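PDB 1WIW: glucose-6-phosphate isomerase like protein from Thermus thermophilus, which probably isomerises phosphorylated sugars, as bifunctional glucose-6-phosphate and mannose-6-phosphate isomerases of its family do. Local coordinates for residues 162-167 against 190-195; 216-221 against 239-244. All blocks are in the same frame, centred on the assembly; numbering follows the deposited sequence.

Contact 1 of 2, residues 162-167 against 190-195; sequences ERLPLF and LSLTPP
P165 and L192 meet where an extended loop, 190-195, runs beside strand 164-168, an outermost strand of the three-stranded parallel sheet in the C-terminal SIS domain. A single beta bridge, L166 with L192, ties the two: L192 N donates to P165 O at 2.9 Å, and F167 N donates to L192 O at 3.0 Å. L192 is thus gripped through both its backbone polar groups, and L166 CA adds a CA-H...O contact to the same L192 carbonyl. The L192 side chain lies across that of L164 at about a right angle, CD2 being 3.8 Å from L164 CG, while its own CG meets L166 CD1. With CG anti to the backbone N (chi1 177°), L164 brings CD1 over the L190 carbonyl and against L190 CG at 3.9 Å. Cut back to an alanine, L164 would lose CG and both methyls, and L192 CD2 and L190 CG are likely to be left without a packing partner on that side. On the S191 side, P165 CG presses on S191 CB, a tight 3.4 Å. At the F167 ring, S191 OG sits at the edge, in plane, 3.4 Å from CE1. A water lies within hydrogen-bonding distance of both R163 O and L190 O, past the bridge. Farther out, helix 198-204 packs F202 on L166 and P194, and helix 174-185 sets V179 and F183 against F167. The second subunit continues the layer, its L164 and L192 packing on the same residues here, and Q180 NE2 of that subunit is hydrogen-bonded to T193 O.

Contact 2 of 2, residues 216-221 against 239-244; sequences LAAVLL and DALAEV
Strands 216-221 and 240-244 are the two parallel strands of a beta-alpha-beta unit whose crossover is helix 225-234, as in the Rossmann-like SIS fold. The ladder runs in register from A217 with A240 to L221 with V244. A218 and L220 each use N and O toward the neighbouring strand: A218 N takes A240 O at 2.9 Å, A242 N donates to A218 O, L220 N to A242 O, and V244 N to L220 O at 2.8 Å. The first rung, A240 N to L216 O, is weak at 3.3 Å. On the face of A218, L220 and L241, L241 CD1 touches L220 CG; its modelled approach to A218 CB, 3.2 Å, is too short to be taken at face value. Helix 225-234 covers this side with K231 and L234. V219 and V244 share the other face, where V244 CG2, anti to its own carbonyl carbon, meets V219 CG1 at 3.6 Å and L221 CD2 at 3.9 Å, with M262 and L258 of helix 251-272 above. E243 turns its carboxylate to K231 in a salt bridge. Backbone bonds therefore set the register, while apolar packing backs the pair on both faces.

Strands 164-168 and 216-221 are neighbours in one parallel sheet: contact 1 adds the loop 190-195 to the outer side of edge strand 164-168, while contact 2 pairs the central strand 216-221 with the other edge strand, 240-244. Their centres are about 9 Å apart. Contact 1 is buried, mostly apolar, and adjoins the second subunit; contact 2 is only partly buried, with D239 and E243 at its exposed margin. Chemistry follows place: a lone bridge with two backbone bonds and leucine packing joins a loop to the sheet in contact 1, whereas a regular ladder holds contact 2. Between them, R163 NH1 and D239 OD1 form a 2.6 Å salt bridge, and F167 packs on V219.

Contact 1 of 2, residues 162-167 against 190-195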
loop_
_atom_site.group_PDB
_atom_site.type_symbol
_atom_site.label_atom_id
_atom_site.label_comp_id
_atom_site.label_asym_id
_atom_site.label_seq_id
_atom_site.Cartn_x
_atom_site.Cartn_y
_atom_site.Cartn_z
ATOM N N GLU B 162 15.715 7.705 -14.638
ATOM C CA GLU B 162 16.238 8.654 -13.660
ATOM C C GLU B 162 15.171 9.517 -12.994
ATOM O O GLU B 162 15.403 10.683 -12.658
ATOM C CB GLU B 162 17.318 9.526 -14.303
ATOM C CG GLU B 162 18.564 8.726 -14.655
ATOM C CD GLU B 162 19.659 9.568 -15.262
ATOM O OE1 GLU B 162 20.087 10.546 -14.613
ATOM O OE2 GLU B 162 20.095 9.248 -16.389
ATOM N N ARG B 163 13.995 8.931 -12.815
ATOM C CA ARG B 163 12.897 9.608 -12.142
ATOM C C ARG B 163 12.330 8.650 -11.114
ATOM O O ARG B 163 12.623 7.456 -11.147
ATOM C CB ARG B 163 11.794 10.005 -13.121
ATOM C CG ARG B 163 12.115 11.241 -13.946
ATOM C CD ARG B 163 10.829 11.882 -14.426
ATOM N NE ARG B 163 10.768 11.961 -15.877
ATOM C CZ ARG B 163 11.378 12.892 -16.598
ATOM N NH1 ARG B 163 12.093 13.831 -15.997
ATOM N NH2 ARG B 163 11.283 12.872 -17.920
ATOM N N LEU B 164 11.540 9.183 -10.189
ATOM C CA LEU B 164 10.910 8.373 -9.158
ATOM C C LEU B 164 9.448 8.262 -9.562
ATOM O O LEU B 164 8.676 9.200 -9.381
ATOM C CB LEU B 164 11.022 9.060 -7.792
ATOM C CG LEU B 164 10.330 8.357 -6.622
ATOM C CD1 LEU B 164 10.888 6.951 -6.467
ATOM C CD2 LEU B 164 10.537 9.163 -5.339
ATOM N N PRO B 165 9.053 7.123 -10.145
ATOM C CA PRO B 165 7.656 6.975 -10.555
ATOM C C PRO B 165 6.652 6.854 -9.418
ATOM O O PRO B 165 6.899 6.205 -8.398
ATOM C CB PRO B 165 7.681 5.738 -11.461
ATOM C CG PRO B 165 8.828 4.951 -10.943
ATOM C CD PRO B 165 9.871 5.991 -10.613
ATOM N N LEU B 166 5.516 7.514 -9.610
ATOM C CA LEU B 166 4.421 7.504 -8.654
ATOM C C LEU B 166 3.240 6.879 -9.392
ATOM O O LEU B 166 2.659 7.506 -10.278
ATOM C CB LEU B 166 4.092 8.936 -8.223
ATOM C CG LEU B 166 2.798 9.193 -7.442
ATOM C CD1 LEU B 166 2.707 8.273 -6.237
ATOM C CD2 LEU B 166 2.755 10.662 -7.019
ATOM N N PHE B 167 2.902 5.641 -9.034
ATOM C CA PHE B 167 1.808 4.923 -9.681
ATOM C C PHE B 167 0.477 5.088 -8.959
ATOM O O PHE B 167 0.391 4.884 -7.746
ATOM C CB PHE B 167 2.130 3.429 -9.777
ATOM C CG PHE B 167 3.405 3.123 -10.508
ATOM C CD1 PHE B 167 4.517 2.648 -9.825
ATOM C CD2 PHE B 167 3.491 3.294 -11.882
ATOM C CE1 PHE B 167 5.698 2.343 -10.504
ATOM C CE2 PHE B 167 4.666 2.993 -12.570
ATOM C CZ PHE B 167 5.771 2.516 -11.877
ATOM N N LEU B 190 13.341 1.945 -7.631
ATOM C CA LEU B 190 12.410 2.426 -6.628
ATOM C C LEU B 190 11.244 3.178 -7.270
ATOM O O LEU B 190 11.415 3.843 -8.286
ATOM C CB LEU B 190 13.155 3.363 -5.672
ATOM C CG LEU B 190 12.422 3.946 -4.468
ATOM C CD1 LEU B 190 12.128 2.834 -3.478
ATOM C CD2 LEU B 190 13.283 5.028 -3.809
ATOM N N SER B 191 10.065 3.058 -6.669
ATOM C CA SER B 191 8.864 3.752 -7.121
ATOM C C SER B 191 7.950 3.832 -5.910
ATOM O O SER B 191 8.211 3.189 -4.890
ATOM C CB SER B 191 8.162 2.992 -8.254
ATOM O OG SER B 191 7.676 1.731 -7.822
ATOM N N LEU B 192 6.895 4.631 -5.991
ATOM C CA LEU B 192 5.990 4.704 -4.855
ATOM C C LEU B 192 4.534 4.740 -5.249
ATOM O O LEU B 192 4.183 4.936 -6.413
ATOM C CB LEU B 192 6.281 5.913 -3.968
ATOM C CG LEU B 192 5.773 7.266 -4.446
ATOM C CD1 LEU B 192 5.587 8.198 -3.248
ATOM C CD2 LEU B 192 6.745 7.835 -5.457
ATOM N N THR B 193 3.702 4.569 -4.232
ATOM C CA THR B 193 2.261 4.550 -4.364
ATOM C C THR B 193 1.673 5.542 -3.372
ATOM O O THR B 193 2.261 5.806 -2.323
ATOM C CB THR B 193 1.727 3.147 -4.028
ATOM O OG1 THR B 193 2.096 2.243 -5.077
ATOM C CG2 THR B 193 0.220 3.158 -3.862
ATOM N N PRO B 194 0.516 6.126 -3.703
ATOM C CA PRO B 194 -0.082 7.077 -2.763
ATOM C C PRO B 194 -0.837 6.289 -1.697
ATOM O O PRO B 194 -1.064 5.090 -1.848
ATOM C CB PRO B 194 -1.011 7.896 -3.649
ATOM C CG PRO B 194 -1.451 6.894 -4.677
ATOM C CD PRO B 194 -0.166 6.168 -5.008
ATOM N N PRO B 195 -1.205 6.942 -0.593
ATOM C CA PRO B 195 -1.941 6.247 0.466
ATOM C C PRO B 195 -3.413 6.084 0.066
ATOM O O PRO B 195 -3.812 6.483 -1.029
ATOM C CB PRO B 195 -1.754 7.176 1.668
ATOM C CG PRO B 195 -1.705 8.528 1.028
ATOM C CD PRO B 195 -0.791 8.287 -0.151
HETATM O O HOH W 1 13.258 4.976 -9.952
#

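Contact 2 of 2, residues 216-221 against 239-244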
loop_
_atom_site.group_PDB
_atom_site.type_symbol
_atom_site.label_atom_id
_atom_site.label_comp_id
_atom_site.label_asym_id
_atom_site.label_seq_id
_atom_site.Cartn_x
_atom_site.Cartn_y
_atom_site.Cartn_z
ATOM N N LEU B 216 9.783 13.454 -9.508
ATOM C CA LEU B 216 8.653 12.540 -9.637
ATOM C C LEU B 216 8.096 12.406 -11.053
ATOM O O LEU B 216 8.126 13.344 -11.846
ATOM C CB LEU B 216 7.528 12.974 -8.699
ATOM C CG LEU B 216 7.771 12.822 -7.196
ATOM C CD1 LEU B 216 6.692 13.563 -6.431
ATOM C CD2 LEU B 216 7.780 11.342 -6.820
ATOM N N ALA B 217 7.590 11.217 -11.353
ATOM C CA ALA B 217 6.970 10.927 -12.638
ATOM C C ALA B 217 5.635 10.281 -12.285
ATOM O O ALA B 217 5.583 9.117 -11.879
ATOM C CB ALA B 217 7.829 9.957 -13.442
ATOM N N ALA B 218 4.558 11.041 -12.407
ATOM C CA ALA B 218 3.244 10.507 -12.093
ATOM C C ALA B 218 2.798 9.581 -13.214
ATOM O O ALA B 218 2.912 9.921 -14.394
ATOM C CB ALA B 218 2.247 11.637 -11.913
ATOM N N VAL B 219 2.311 8.402 -12.844
ATOM C CA VAL B 219 1.839 7.440 -13.836
ATOM C C VAL B 219 0.414 7.060 -13.478
ATOM O O VAL B 219 0.186 6.280 -12.553
ATOM C CB VAL B 219 2.712 6.167 -13.854
ATOM C CG1 VAL B 219 2.226 5.221 -14.938
ATOM C CG2 VAL B 219 4.166 6.537 -14.095
ATOM N N LEU B 220 -0.547 7.629 -14.198
ATOM C CA LEU B 220 -1.951 7.343 -13.932
ATOM C C LEU B 220 -2.354 6.102 -14.725
ATOM O O LEU B 220 -2.354 6.104 -15.952
ATOM C CB LEU B 220 -2.815 8.547 -14.319
ATOM C CG LEU B 220 -2.330 9.883 -13.738
ATOM C CD1 LEU B 220 -3.280 11.000 -14.131
ATOM C CD2 LEU B 220 -2.224 9.784 -12.220
ATOM N N LEU B 221 -2.684 5.039 -14.004
ATOM C CA LEU B 221 -3.056 3.775 -14.618
ATOM C C LEU B 221 -4.559 3.585 -14.823
ATOM O O LEU B 221 -5.309 3.415 -13.862
ATOM C CB LEU B 221 -2.512 2.622 -13.761
ATOM C CG LEU B 221 -0.992 2.591 -13.607
ATOM C CD1 LEU B 221 -0.595 1.631 -12.501
ATOM C CD2 LEU B 221 -0.378 2.183 -14.937
ATOM N N ASP B 239 7.258 16.609 -12.047
ATOM C CA ASP B 239 8.188 16.819 -13.153
ATOM C C ASP B 239 7.647 16.292 -14.483
ATOM O O ASP B 239 7.782 16.949 -15.516
ATOM C CB ASP B 239 9.523 16.141 -12.831
ATOM C CG ASP B 239 10.634 16.559 -13.775
ATOM O OD1 ASP B 239 11.312 15.667 -14.329
ATOM O OD2 ASP B 239 10.836 17.777 -13.958
ATOM N N ALA B 240 7.046 15.106 -14.456
ATOM C CA ALA B 240 6.485 14.490 -15.657
ATOM C C ALA B 240 5.234 13.704 -15.297
ATOM O O ALA B 240 5.105 13.209 -14.178
ATOM C CB ALA B 240 7.506 13.565 -16.304
ATOM N N LEU B 241 4.315 13.590 -16.248
ATOM C CA LEU B 241 3.071 12.870 -16.016
ATOM C C LEU B 241 2.676 12.017 -17.218
ATOM O O LEU B 241 2.687 12.488 -18.354
ATOM C CB LEU B 241 1.953 13.867 -15.688
ATOM C CG LEU B 241 0.529 13.336 -15.488
ATOM C CD1 LEU B 241 0.545 12.115 -14.591
ATOM C CD2 LEU B 241 -0.336 14.427 -14.876
ATOM N N ALA B 242 2.321 10.762 -16.955
ATOM C CA ALA B 242 1.917 9.847 -18.015
ATOM C C ALA B 242 0.554 9.226 -17.723
ATOM O O ALA B 242 0.277 8.812 -16.599
ATOM C CB ALA B 242 2.958 8.745 -18.172
ATOM N N GLU B 243 -0.302 9.178 -18.736
ATOM C CA GLU B 243 -1.619 8.565 -18.590
ATOM C C GLU B 243 -1.549 7.254 -19.364
ATOM O O GLU B 243 -1.405 7.261 -20.582
ATOM C CB GLU B 243 -2.710 9.459 -19.186
ATOM C CG GLU B 243 -2.787 10.846 -18.567
ATOM C CD GLU B 243 -3.823 11.727 -19.246
ATOM O OE1 GLU B 243 -5.031 11.428 -19.133
ATOM O OE2 GLU B 243 -3.426 12.713 -19.899
ATOM N N VAL B 244 -1.627 6.130 -18.657
ATOM C CA VAL B 244 -1.556 4.831 -19.318
ATOM C C VAL B 244 -2.958 4.293 -19.572
ATOM O O VAL B 244 -3.715 4.039 -18.635
ATOM C CB VAL B 244 -0.782 3.793 -18.464
ATOM C CG1 VAL B 244 -0.586 2.508 -19.266
ATOM C CG2 VAL B 244 0.560 4.369 -18.020
#